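Local coordinates for protein chitinase (Paenibacillus sp. FPU-7, PDB 5GZT) that probably hydrolyses beta-1,4 linkages between N-acetylglucosamine units at random internal positions in chitin and chitodextrins, at residues P731-V736 with P753-I758; G659-A664 with G672-P677; T702-N707 with A716-G721. One frame throughout, in Å; residues are numbered along the deposited sequence.

Contact 1: P731-V736 with P753-I758; sequences PIDVRV and PASVTI
The guanidinium of R735 lies flat over S755, whose CB sits under one face, 3.7 Å from the plane and near its centre. Two oxygens lie at the rim, in the plane. OD2 of D733 takes NE of R735 at 2.7 Å through its syn lone pair, making a salt bridge within the strand, and the carbonyl O of P753 takes NH1 of R735 at 3.0 Å. A bend at chi2 (-78°) folds the arginine back over the neighbouring strand to make this reach. The other oxygen of the D733 carboxylate faces S755: OG of S755 donates to OD1 of D733 at a short 2.5 Å, 16° out of the carboxylate plane. A water also donates to OD1 and to OG1 of T757, which is hydrogen-bonded to G1107 O as well. Underneath, the strands pair antiparallel, with two-way backbone bonds at I732/I758, V734/V756 and V736/A754. On the face carrying these six residues the contact is apolar: CG2 of V756 meets CB of V734 at 3.8 Å, while CG2 of V734 touches CD1 of I758 at 4.0 Å. A leucine in place of R735 would probably leave the D733 carboxylate without its charged mate and the P753 carbonyl without this donor. R735 NH2 also bonds G1009 O, and S755 OG bonds A1012 N. The chemistry is therefore split by face: the polar one fastens the immunoglobulin-like domain to loops of the second family 18 region, and the apolar one turns to L669, F674 and L676 of strand 668-678.

Contact 2: G659-A664 with G672-P677; sequences GTVTMA and GTFILP
F674 reaches from one sheet of the immunoglobulin-like beta sandwich to V661 and G659 at the margin of the other. Strand 660-662 is an outermost strand of its four-stranded sheet, and strand 668-678 belongs to the facing three-stranded one. Segments 660-662 and 672-677 run nearly antiparallel, 165° between directions, with axes 6.6 Å apart at their closest, and they are joined by side chains set against each other and against backbone, and by a water. From CB, the phenylalanine sets CG anti to its own carbonyl carbon (chi1 -66°), which carries the ring across the gap. CD1 of F674 lies 3.8 Å from the carbonyl carbon of G659. CE1 of F674 comes closer still, 3.5 Å from G659 O, while the amide N of T660 lies at the ring edge near its plane. At the tip, CZ of F674 meets CG2 of V661 at 3.8 Å. V661 CG2 stands over one face, displaced toward the rim, in a CH-pi contact 4.0 Å from the centroid of the F674 ring and 22° off the ring normal. The same CG2 rests on CA of G672, where any side chain would collide with it. V719 and V756 also pack on the phenylalanine, so both sheets take part. Alongside, a water links the backbones, donating to T660 O at 2.7 Å and to T673 O at 2.6 Å.

Contact 3: T702-N707 with A716-G721; sequences TYTVAN and AVYVNG. With FMT (formic acid), chain J.
A706 and A716 are joined by a two-way pair of backbone hydrogen bonds, A716 N giving to A706 O at 2.7 Å, nearly straight, with an N-H...O angle of 168°, and A706 N giving to A716 O. T704 and Y718 repeat the scheme, with Y718 N 2.8 Å from T704 O, and N720 N adds a bond to T702 O. Past it, a water accepts from T702 N and donates to G721 O. Off to one side, Y703 OH donates to O1 of a formic acid at 2.7 Å; this molecule, probably from the crystallisation liquor, is also bonded to V694 N. CG of Y703 stands between the backbone N and the carbonyl carbon (chi1 60°), and the ring leads away from the partner strand to reach it. Packing fills in around the bonds. OG1 of T704 sits against CB of Y718 at 3.4 Å and lies beside the ring edge at CD2. Further along the same edge, CB of A706 meets CE2 of Y718 at 3.6 Å, while CB of A716 lies over a face of that ring, toward the rim. On the opposite face of the sheet CG1 of V705 and CG2 of V717 are 4.3 Å apart. There Y703, V705 and V717 turn to V694 in the facing sheet. This is an antiparallel beta hairpin whose second strand also pairs with strand 668-678, making one wall of the immunoglobulin-like sandwich.

Coming from the N terminus, the chain makes contact 2 first, closing a short loop between 659-664 and 672-677. Strand 692-695 follows, then the hairpin of contact 3, and last the return of 753-758 onto 731-736 in contact 1. The three come in series; none encloses or crosses another. In space their strands form two facing sheets, which contact 2 bridges. T757 N and O probably bond G659 O and V661 N, putting contact 1 and one half of contact 2 in the same sheet. The carbonyls of G672 and F674 probably bond V719 N and V717 N, joining its other half to contact 3. V736 and V717 also touch across the two sheets, adding to the packing between them.

Contact 1: P731-V736 with P753-I758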
loop_
_atom_site.group_PDB
_atom_site.type_symbol
_atom_site.label_atom_id
_atom_site.label_comp_id
_atom_site.label_asym_id
_atom_site.label_seq_id
_atom_site.Cartn_x
_atom_site.Cartn_y
_atom_site.Cartn_z
ATOM N N PRO B 731 -38.564 25.222 -11.588
ATOM C CA PRO B 731 -37.625 25.012 -10.466
ATOM C C PRO B 731 -36.616 26.170 -10.377
ATOM O O PRO B 731 -36.322 26.789 -11.387
ATOM C CB PRO B 731 -36.941 23.725 -10.842
ATOM C CG PRO B 731 -37.878 22.984 -11.653
ATOM C CD PRO B 731 -38.564 24.065 -12.504
ATOM N N ILE B 732 -36.118 26.422 -9.180
ATOM C CA ILE B 732 -35.082 27.358 -8.900
ATOM C C ILE B 732 -33.805 26.582 -8.590
ATOM O O ILE B 732 -33.796 25.691 -7.692
ATOM C CB ILE B 732 -35.480 28.228 -7.720
ATOM C CG1 ILE B 732 -36.791 29.048 -8.047
ATOM C CG2 ILE B 732 -34.291 29.158 -7.366
ATOM C CD1 ILE B 732 -37.414 29.709 -6.865
ATOM N N ASP B 733 -32.729 26.877 -9.333
ATOM C CA ASP B 733 -31.457 26.231 -9.086
ATOM C C ASP B 733 -30.757 26.909 -7.903
ATOM O O ASP B 733 -30.573 28.102 -7.890
ATOM C CB ASP B 733 -30.558 26.239 -10.358
ATOM C CG ASP B 733 -29.240 25.433 -10.149
ATOM O OD1 ASP B 733 -29.282 24.290 -9.547
ATOM O OD2 ASP B 733 -28.196 25.919 -10.613
ATOM N N VAL B 734 -30.384 26.137 -6.901
ATOM C CA VAL B 734 -29.658 26.615 -5.725
ATOM C C VAL B 734 -28.220 26.058 -5.770
ATOM O O VAL B 734 -28.054 24.888 -6.041
ATOM C CB VAL B 734 -30.391 26.185 -4.425
ATOM C CG1 VAL B 734 -29.656 26.677 -3.181
ATOM C CG2 VAL B 734 -31.767 26.764 -4.416
ATOM N N ARG B 735 -27.194 26.895 -5.607
ATOM C CA ARG B 735 -25.830 26.461 -5.782
ATOM C C ARG B 735 -25.096 26.692 -4.434
ATOM O O ARG B 735 -25.173 27.766 -3.880
ATOM C CB ARG B 735 -25.128 27.267 -6.907
ATOM C CG ARG B 735 -25.672 26.996 -8.285
ATOM C CD ARG B 735 -25.105 25.703 -8.753
ATOM N NE ARG B 735 -25.660 25.266 -9.998
ATOM C CZ ARG B 735 -25.145 24.357 -10.807
ATOM N NH1 ARG B 735 -23.987 23.768 -10.556
ATOM N NH2 ARG B 735 -25.761 24.075 -11.938
ATOM N N VAL B 736 -24.328 25.694 -3.987
ATOM C CA VAL B 736 -23.684 25.673 -2.673
ATOM C C VAL B 736 -22.201 25.483 -2.870
ATOM O O VAL B 736 -21.772 24.498 -3.428
ATOM C CB VAL B 736 -24.220 24.498 -1.793
ATOM C CG1 VAL B 736 -23.591 24.550 -0.394
ATOM C CG2 VAL B 736 -25.740 24.680 -1.664
ATOM N N PRO B 753 -19.566 24.631 -7.423
ATOM C CA PRO B 753 -20.900 24.974 -6.938
ATOM C C PRO B 753 -21.875 23.812 -7.116
ATOM O O PRO B 753 -22.234 23.417 -8.204
ATOM C CB PRO B 753 -21.287 26.190 -7.727
ATOM C CG PRO B 753 -20.146 26.521 -8.588
ATOM C CD PRO B 753 -19.253 25.359 -8.684
ATOM N N ALA B 754 -22.279 23.259 -6.008
ATOM C CA ALA B 754 -23.165 22.084 -6.035
ATOM C C ALA B 754 -24.578 22.534 -6.272
ATOM O O ALA B 754 -25.053 23.366 -5.560
ATOM C CB ALA B 754 -23.134 21.428 -4.681
ATOM N N SER B 755 -25.267 21.891 -7.192
ATOM C CA SER B 755 -26.656 22.160 -7.490
ATOM C C SER B 755 -27.676 21.324 -6.653
ATOM O O SER B 755 -27.607 20.102 -6.600
ATOM C CB SER B 755 -26.862 21.742 -8.954
ATOM O OG SER B 755 -28.216 21.997 -9.373
ATOM N N VAL B 756 -28.602 22.021 -6.008
ATOM C CA VAL B 756 -29.803 21.440 -5.408
ATOM C C VAL B 756 -30.997 22.355 -5.908
ATOM O O VAL B 756 -30.758 23.311 -6.710
ATOM C CB VAL B 756 -29.719 21.391 -3.893
ATOM C CG1 VAL B 756 -28.613 20.377 -3.523
ATOM C CG2 VAL B 756 -29.347 22.718 -3.354
ATOM N N THR B 757 -32.206 22.007 -5.506
ATOM C CA THR B 757 -33.423 22.469 -6.143
ATOM C C THR B 757 -34.523 22.888 -5.190
ATOM O O THR B 757 -34.895 22.126 -4.295
ATOM C CB THR B 757 -33.883 21.395 -7.041
ATOM O OG1 THR B 757 -32.811 21.033 -7.921
ATOM C CG2 THR B 757 -35.048 21.781 -7.818
ATOM N N ILE B 758 -35.065 24.086 -5.457
ATOM C CA ILE B 758 -36.415 24.448 -5.057
ATOM C C ILE B 758 -37.391 24.073 -6.140
ATOM O O ILE B 758 -37.340 24.686 -7.211
ATOM C CB ILE B 758 -36.496 25.893 -4.704
ATOM C CG1 ILE B 758 -35.671 26.161 -3.465
ATOM C CG2 ILE B 758 -37.936 26.315 -4.404
ATOM C CD1 ILE B 758 -35.497 27.651 -3.114
HETATM O O HOH W 1 -31.434 22.630 -9.695
#

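Contact 2: G659-A664 with G672-P677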
loop_
_atom_site.group_PDB
_atom_site.type_symbol
_atom_site.label_atom_id
_atom_site.label_comp_id
_atom_site.label_asym_id
_atom_site.label_seq_id
_atom_site.Cartn_x
_atom_site.Cartn_y
_atom_site.Cartn_z
ATOM N N GLY B 659 -31.772 17.051 -1.662
ATOM C CA GLY B 659 -31.597 18.127 -2.642
ATOM C C GLY B 659 -32.849 18.803 -3.148
ATOM O O GLY B 659 -32.759 19.665 -4.112
ATOM N N THR B 660 -33.962 18.598 -2.437
ATOM C CA THR B 660 -35.241 19.219 -2.836
ATOM C C THR B 660 -35.975 19.870 -1.668
ATOM O O THR B 660 -36.078 19.308 -0.580
ATOM C CB THR B 660 -36.187 18.185 -3.388
ATOM O OG1 THR B 660 -35.664 17.572 -4.548
ATOM C CG2 THR B 660 -37.494 18.857 -3.787
ATOM N N VAL B 661 -36.387 21.104 -1.870
ATOM C CA VAL B 661 -37.369 21.774 -1.064
ATOM C C VAL B 661 -38.476 22.209 -2.037
ATOM O O VAL B 661 -38.159 22.830 -3.083
ATOM C CB VAL B 661 -36.822 22.952 -0.323
ATOM C CG1 VAL B 661 -37.937 23.668 0.423
ATOM C CG2 VAL B 661 -35.720 22.518 0.653
ATOM N N THR B 662 -39.711 21.801 -1.762
ATOM C CA THR B 662 -40.832 22.014 -2.691
ATOM C C THR B 662 -41.811 23.112 -2.190
ATOM O O THR B 662 -42.271 23.086 -1.025
ATOM C CB THR B 662 -41.604 20.740 -2.837
ATOM O OG1 THR B 662 -40.733 19.709 -3.250
ATOM C CG2 THR B 662 -42.729 20.918 -3.908
ATOM N N MET B 663 -42.126 24.049 -3.089
ATOM C CA MET B 663 -43.072 25.131 -2.842
ATOM C C MET B 663 -44.403 24.517 -2.438
ATOM O O MET B 663 -44.799 23.496 -2.962
ATOM C CB MET B 663 -43.266 26.010 -4.087
ATOM C CG MET B 663 -41.987 26.747 -4.583
ATOM S SD MET B 663 -41.600 28.083 -3.491
ATOM C CE MET B 663 -43.034 29.155 -3.555
ATOM N N ALA B 664 -45.083 25.123 -1.480
ATOM C CA ALA B 664 -46.456 24.652 -1.107
ATOM C C ALA B 664 -47.494 25.316 -1.992
ATOM O O ALA B 664 -48.494 24.738 -2.270
ATOM C CB ALA B 664 -46.696 25.104 0.336
ATOM N N GLY B 672 -37.229 24.078 5.023
ATOM C CA GLY B 672 -36.662 22.819 4.458
ATOM C C GLY B 672 -35.175 22.852 4.577
ATOM O O GLY B 672 -34.634 23.912 4.834
ATOM N N THR B 673 -34.523 21.703 4.393
ATOM C CA THR B 673 -33.135 21.568 4.541
ATOM C C THR B 673 -32.505 20.803 3.397
ATOM O O THR B 673 -32.904 19.691 3.062
ATOM C CB THR B 673 -32.846 20.822 5.906
ATOM O OG1 THR B 673 -33.429 21.628 6.918
ATOM C CG2 THR B 673 -31.316 20.746 6.190
ATOM N N PHE B 674 -31.497 21.381 2.826
ATOM C CA PHE B 674 -30.637 20.710 1.836
ATOM C C PHE B 674 -29.458 20.124 2.631
ATOM O O PHE B 674 -28.953 20.780 3.608
ATOM C CB PHE B 674 -30.055 21.724 0.865
ATOM C CG PHE B 674 -31.094 22.381 -0.009
ATOM C CD1 PHE B 674 -31.857 21.625 -0.877
ATOM C CD2 PHE B 674 -31.262 23.730 0.009
ATOM C CE1 PHE B 674 -32.776 22.230 -1.749
ATOM C CE2 PHE B 674 -32.162 24.330 -0.839
ATOM C CZ PHE B 674 -32.916 23.563 -1.714
ATOM N N ILE B 675 -29.072 18.910 2.282
ATOM C CA ILE B 675 -27.960 18.257 2.909
ATOM C C ILE B 675 -26.977 17.777 1.868
ATOM O O ILE B 675 -27.368 17.020 1.014
ATOM C CB ILE B 675 -28.415 17.097 3.821
ATOM C CG1 ILE B 675 -29.295 17.640 4.960
ATOM C CG2 ILE B 675 -27.180 16.427 4.483
ATOM C CD1 ILE B 675 -30.001 16.472 5.709
ATOM N N LEU B 676 -25.701 18.185 2.004
ATOM C CA LEU B 676 -24.664 17.839 1.051
ATOM C C LEU B 676 -23.427 17.255 1.777
ATOM O O LEU B 676 -22.584 18.036 2.323
ATOM C CB LEU B 676 -24.234 19.065 0.251
ATOM C CG LEU B 676 -25.343 19.768 -0.568
ATOM C CD1 LEU B 676 -26.017 20.829 0.278
ATOM C CD2 LEU B 676 -24.842 20.427 -1.812
ATOM N N PRO B 677 -23.313 15.943 1.752
ATOM C CA PRO B 677 -22.099 15.253 2.233
ATOM C C PRO B 677 -20.870 15.630 1.401
ATOM O O PRO B 677 -20.986 15.872 0.144
ATOM C CB PRO B 677 -22.440 13.760 2.081
ATOM C CG PRO B 677 -23.970 13.726 2.035
ATOM C CD PRO B 677 -24.285 14.948 1.200
HETATM O O HOH W 2 -34.774 18.581 1.629
#

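Contact 3: T702-N707 with A716-G721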
loop_
_atom_site.group_PDB
_atom_site.type_symbol
_atom_site.label_atom_id
_atom_site.label_comp_id
_atom_site.label_asym_id
_atom_site.label_seq_id
_atom_site.Cartn_x
_atom_site.Cartn_y
_atom_site.Cartn_z
ATOM N N THR B 702 -34.775 33.874 4.259
ATOM C CA THR B 702 -33.510 33.703 5.014
ATOM C C THR B 702 -33.072 32.216 5.103
ATOM O O THR B 702 -33.853 31.308 4.908
ATOM C CB THR B 702 -33.629 34.315 6.386
ATOM O OG1 THR B 702 -34.690 33.662 7.076
ATOM C CG2 THR B 702 -33.952 35.799 6.208
ATOM N N TYR B 703 -31.789 31.999 5.296
ATOM C CA TYR B 703 -31.295 30.650 5.417
ATOM C C TYR B 703 -30.089 30.723 6.319
ATOM O O TYR B 703 -29.466 31.770 6.458
ATOM C CB TYR B 703 -30.864 30.103 4.038
ATOM C CG TYR B 703 -29.777 30.915 3.398
ATOM C CD1 TYR B 703 -30.070 32.024 2.577
ATOM C CD2 TYR B 703 -28.458 30.595 3.576
ATOM C CE1 TYR B 703 -29.061 32.783 1.988
ATOM C CE2 TYR B 703 -27.439 31.355 2.978
ATOM C CZ TYR B 703 -27.783 32.414 2.173
ATOM O OH TYR B 703 -26.816 33.144 1.628
ATOM N N THR B 704 -29.721 29.578 6.863
ATOM C CA THR B 704 -28.438 29.445 7.625
ATOM C C THR B 704 -27.721 28.179 7.143
ATOM O O THR B 704 -28.364 27.304 6.450
ATOM C CB THR B 704 -28.770 29.246 9.113
ATOM O OG1 THR B 704 -29.610 28.116 9.256
ATOM C CG2 THR B 704 -29.521 30.406 9.733
ATOM N N VAL B 705 -26.407 28.069 7.389
ATOM C CA VAL B 705 -25.695 26.867 7.054
ATOM C C VAL B 705 -25.113 26.309 8.363
ATOM O O VAL B 705 -24.796 27.079 9.240
ATOM C CB VAL B 705 -24.594 27.079 6.041
ATOM C CG1 VAL B 705 -25.179 27.726 4.803
ATOM C CG2 VAL B 705 -23.508 27.964 6.629
ATOM N N ALA B 706 -25.019 24.983 8.478
ATOM C CA ALA B 706 -24.495 24.324 9.657
ATOM C C ALA B 706 -24.065 22.938 9.201
ATOM O O ALA B 706 -24.270 22.507 8.013
ATOM C CB ALA B 706 -25.550 24.232 10.790
ATOM N N ASN B 707 -23.459 22.226 10.125
ATOM C CA ASN B 707 -23.139 20.810 9.904
ATOM C C ASN B 707 -24.443 20.065 10.071
ATOM O O ASN B 707 -25.105 20.228 11.078
ATOM C CB ASN B 707 -22.162 20.251 10.996
ATOM C CG ASN B 707 -20.792 20.892 10.918
ATOM O OD1 ASN B 707 -19.795 20.331 10.447
ATOM N ND2 ASN B 707 -20.749 22.044 11.338
ATOM N N ALA B 716 -25.569 21.231 5.992
ATOM C CA ALA B 716 -26.984 21.525 5.979
ATOM C C ALA B 716 -27.184 22.966 5.638
ATOM O O ALA B 716 -26.500 23.851 6.195
ATOM C CB ALA B 716 -27.607 21.291 7.335
ATOM N N VAL B 717 -28.103 23.212 4.698
ATOM C CA VAL B 717 -28.547 24.547 4.396
ATOM C C VAL B 717 -29.948 24.602 4.841
ATOM O O VAL B 717 -30.799 23.990 4.196
ATOM C CB VAL B 717 -28.420 24.924 2.891
ATOM C CG1 VAL B 717 -28.899 26.353 2.671
ATOM C CG2 VAL B 717 -27.010 24.761 2.369
ATOM N N TYR B 718 -30.251 25.349 5.907
ATOM C CA TYR B 718 -31.619 25.438 6.452
ATOM C C TYR B 718 -32.323 26.626 5.763
ATOM O O TYR B 718 -31.884 27.786 5.888
ATOM C CB TYR B 718 -31.595 25.656 7.980
ATOM C CG TYR B 718 -30.923 24.506 8.760
ATOM C CD1 TYR B 718 -31.555 23.274 8.978
ATOM C CD2 TYR B 718 -29.655 24.680 9.300
ATOM C CE1 TYR B 718 -30.900 22.250 9.660
ATOM C CE2 TYR B 718 -29.050 23.709 10.017
ATOM C CZ TYR B 718 -29.617 22.514 10.181
ATOM O OH TYR B 718 -28.819 21.584 10.882
ATOM N N VAL B 719 -33.323 26.334 4.931
ATOM C CA VAL B 719 -34.119 27.390 4.273
ATOM C C VAL B 719 -35.270 27.674 5.233
ATOM O O VAL B 719 -36.077 26.802 5.569
ATOM C CB VAL B 719 -34.627 26.915 2.900
ATOM C CG1 VAL B 719 -35.504 27.972 2.256
ATOM C CG2 VAL B 719 -33.419 26.659 1.988
ATOM N N ASN B 720 -35.361 28.893 5.659
ATOM C CA ASN B 720 -36.425 29.324 6.579
ATOM C C ASN B 720 -37.783 29.300 6.043
ATOM O O ASN B 720 -38.781 29.080 6.787
ATOM C CB ASN B 720 -36.227 30.739 6.934
ATOM C CG ASN B 720 -36.012 30.898 8.360
ATOM O OD1 ASN B 720 -36.992 30.769 9.154
ATOM N ND2 ASN B 720 -34.718 31.132 8.754
ATOM N N GLY B 721 -37.941 29.544 4.757
ATOM C CA GLY B 721 -39.345 29.536 4.367
ATOM C C GLY B 721 -39.942 30.948 4.477
ATOM O O GLY B 721 -39.442 31.833 5.249
HETATM C C FMT J . -23.801 33.311 1.218
HETATM O O1 FMT J . -24.228 32.232 1.718
HETATM O O2 FMT J . -22.534 33.816 1.384
HETATM O O HOH W 3 -37.497 33.503 5.511
#